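Side-chain contact in muramoyltetrapeptide carboxypeptidase (Oxalobacter formigenes OXCC13, PDB 6UUK), which probably acts as a serine-type carboxypeptidase that trims the tetrapeptide stems of bacterial cell-wall muropeptides: residues L262-I267 and R301-I306. Numbering follows the deposited sequence.
Sequences LDESGI and RSRLSI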
loop_
_atom_site.group_PDB
_atom_site.type_symbol
_atom_site.label_atom_id
_atom_site.label_comp_id
_atom_site.label_asym_id
_atom_site.label_seq_id
_atom_site.Cartn_x
_atom_site.Cartn_y
_atom_site.Cartn_z
ATOM N N LEU B 262 7.976 3.752 3.596
ATOM C CA LEU B 262 8.984 4.643 3.035
ATOM C C LEU B 262 10.140 4.883 3.996
ATOM O O LEU B 262 11.233 5.244 3.550
ATOM C CB LEU B 262 8.352 5.978 2.642
ATOM C CG LEU B 262 7.164 5.895 1.682
ATOM C CD1 LEU B 262 6.632 7.282 1.355
ATOM C CD2 LEU B 262 7.545 5.147 0.413
ATOM N N ASP B 263 9.925 4.697 5.299
ATOM C CA ASP B 263 11.014 4.857 6.254
ATOM C C ASP B 263 11.827 3.574 6.397
ATOM O O ASP B 263 13.062 3.621 6.431
ATOM C CB ASP B 263 10.464 5.306 7.607
ATOM C CG ASP B 263 11.546 5.443 8.658
ATOM O OD1 ASP B 263 12.407 6.341 8.524
ATOM O OD2 ASP B 263 11.534 4.651 9.625
ATOM N N GLU B 264 11.156 2.423 6.471
ATOM C CA GLU B 264 11.870 1.152 6.568
ATOM C C GLU B 264 12.632 0.836 5.285
ATOM O O GLU B 264 13.718 0.246 5.340
ATOM C CB GLU B 264 10.896 0.021 6.902
ATOM C CG GLU B 264 10.297 0.119 8.296
ATOM C CD GLU B 264 11.328 -0.087 9.389
ATOM O OE1 GLU B 264 12.343 -0.766 9.131
ATOM O OE2 GLU B 264 11.125 0.432 10.507
ATOM N N SER B 265 12.089 1.219 4.127
ATOM C CA SER B 265 12.799 1.025 2.868
ATOM C C SER B 265 14.004 1.946 2.726
ATOM O O SER B 265 14.794 1.763 1.793
ATOM C CB SER B 265 11.851 1.234 1.686
ATOM O OG SER B 265 10.767 0.322 1.730
ATOM N N GLY B 266 14.158 2.924 3.613
ATOM C CA GLY B 266 15.295 3.819 3.585
ATOM C C GLY B 266 15.120 5.067 2.751
ATOM O O GLY B 266 16.110 5.763 2.497
ATOM N N ILE B 267 13.897 5.379 2.323
ATOM C CA ILE B 267 13.688 6.533 1.455
ATOM C C ILE B 267 13.698 7.828 2.258
ATOM O O ILE B 267 14.286 8.829 1.833
ATOM C CB ILE B 267 12.377 6.366 0.665
ATOM C CG1 ILE B 267 12.375 5.033 -0.085
ATOM C CG2 ILE B 267 12.184 7.528 -0.299
ATOM C CD1 ILE B 267 13.519 4.881 -1.062
ATOM N N ARG B 301 7.284 12.553 13.891
ATOM C CA ARG B 301 8.436 13.424 14.096
ATOM C C ARG B 301 9.395 12.858 15.136
ATOM O O ARG B 301 10.601 13.117 15.068
ATOM C CB ARG B 301 7.966 14.821 14.498
ATOM C CG ARG B 301 7.292 15.584 13.368
ATOM C CD ARG B 301 6.582 16.828 13.870
ATOM N NE ARG B 301 6.071 17.640 12.769
ATOM C CZ ARG B 301 5.250 18.674 12.920
ATOM N NH1 ARG B 301 4.833 19.023 14.129
ATOM N NH2 ARG B 301 4.839 19.356 11.860
ATOM N N SER B 302 8.885 12.086 16.098
ATOM C CA SER B 302 9.768 11.431 17.056
ATOM C C SER B 302 10.516 10.267 16.419
ATOM O O SER B 302 11.666 9.997 16.782
ATOM C CB SER B 302 8.970 10.951 18.269
ATOM O OG SER B 302 8.370 12.040 18.950
ATOM N N ARG B 303 9.885 9.575 15.468
ATOM C CA ARG B 303 10.539 8.458 14.794
ATOM C C ARG B 303 11.492 8.942 13.708
ATOM O O ARG B 303 12.645 8.502 13.643
ATOM C CB ARG B 303 9.486 7.516 14.204
ATOM C CG ARG B 303 10.007 6.611 13.092
ATOM C CD ARG B 303 11.021 5.599 13.606
ATOM N NE ARG B 303 10.384 4.490 14.309
ATOM C CZ ARG B 303 10.050 3.338 13.735
ATOM N NH1 ARG B 303 10.293 3.143 12.447
ATOM N NH2 ARG B 303 9.474 2.380 14.449
ATOM N N LEU B 304 11.029 9.846 12.848
ATOM C CA LEU B 304 11.838 10.284 11.720
ATOM C C LEU B 304 13.010 11.142 12.185
ATOM O O LEU B 304 12.949 11.820 13.215
ATOM C CB LEU B 304 10.989 11.069 10.722
ATOM C CG LEU B 304 9.861 10.311 10.022
ATOM C CD1 LEU B 304 9.319 11.128 8.858
ATOM C CD2 LEU B 304 10.334 8.943 9.555
ATOM N N SER B 305 14.089 11.102 11.404
ATOM C CA SER B 305 15.266 11.922 11.650
ATOM C C SER B 305 15.273 13.210 10.838
ATOM O O SER B 305 16.125 14.070 11.079
ATOM C CB SER B 305 16.539 11.122 11.347
ATOM O OG SER B 305 16.549 10.670 10.003
ATOM N N ILE B 306 14.353 13.360 9.890
ATOM C CA ILE B 306 14.271 14.559 9.061
ATOM C C ILE B 306 13.113 15.415 9.558
ATOM O O ILE B 306 12.167 14.885 10.160
ATOM C CB ILE B 306 14.104 14.199 7.576
ATOM C CG1 ILE B 306 12.752 13.525 7.335
ATOM C CG2 ILE B 306 15.238 13.296 7.120
ATOM C CD1 ILE B 306 12.447 13.273 5.875
#
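A single guanidinium nitrogen of Arg303 is shared by two carboxylates, Asp263 and Glu264, which follow one another on the last turn of helix 252-264. Arg303 NH1 lies 3.4 Å from Asp263 OD2 and equally far from Glu264 OE2, so both salt bridges are long and their hydrogen bonds weak, the one to the aspartate bent to 148°. Asp263 OD2 meets the guanidinium at its edge and in its plane, although the two flat groups are turned 50° apart; the carboxylate of Glu264 stands nearly perpendicular to the same group. Arginine suits the place because its long chain, bent at the second and third side-chain torsions, sets NH1 within weak bonding distance of both acids. The longer glutamate also reaches Trp234 of the second subunit, whose NE1 gives OE1 a stronger hydrogen bond. With Asp263 CG anti to the backbone N (chi1 178°), OD2 meets Arg303 while OD1 rests 3.5 Å from Leu304 CD2 and forms a long, weak ion pair with Lys269. With an alanine in place of Asp263, Arg303 would probably lose one of its two carboxylate partners here and the Leu304 methyl part of its cover. Leucine suits its buried position against Leu268 and Leu274. Gly266, first to leave helical angles, has positive phi in a Schellman motif, where a side chain would press on Ser265 O. The contact joins the C-terminal ends of the helices in successive beta-alpha-beta crossovers linking parallel strands 242-248, 273-280 and 308-310, beside the second subunit.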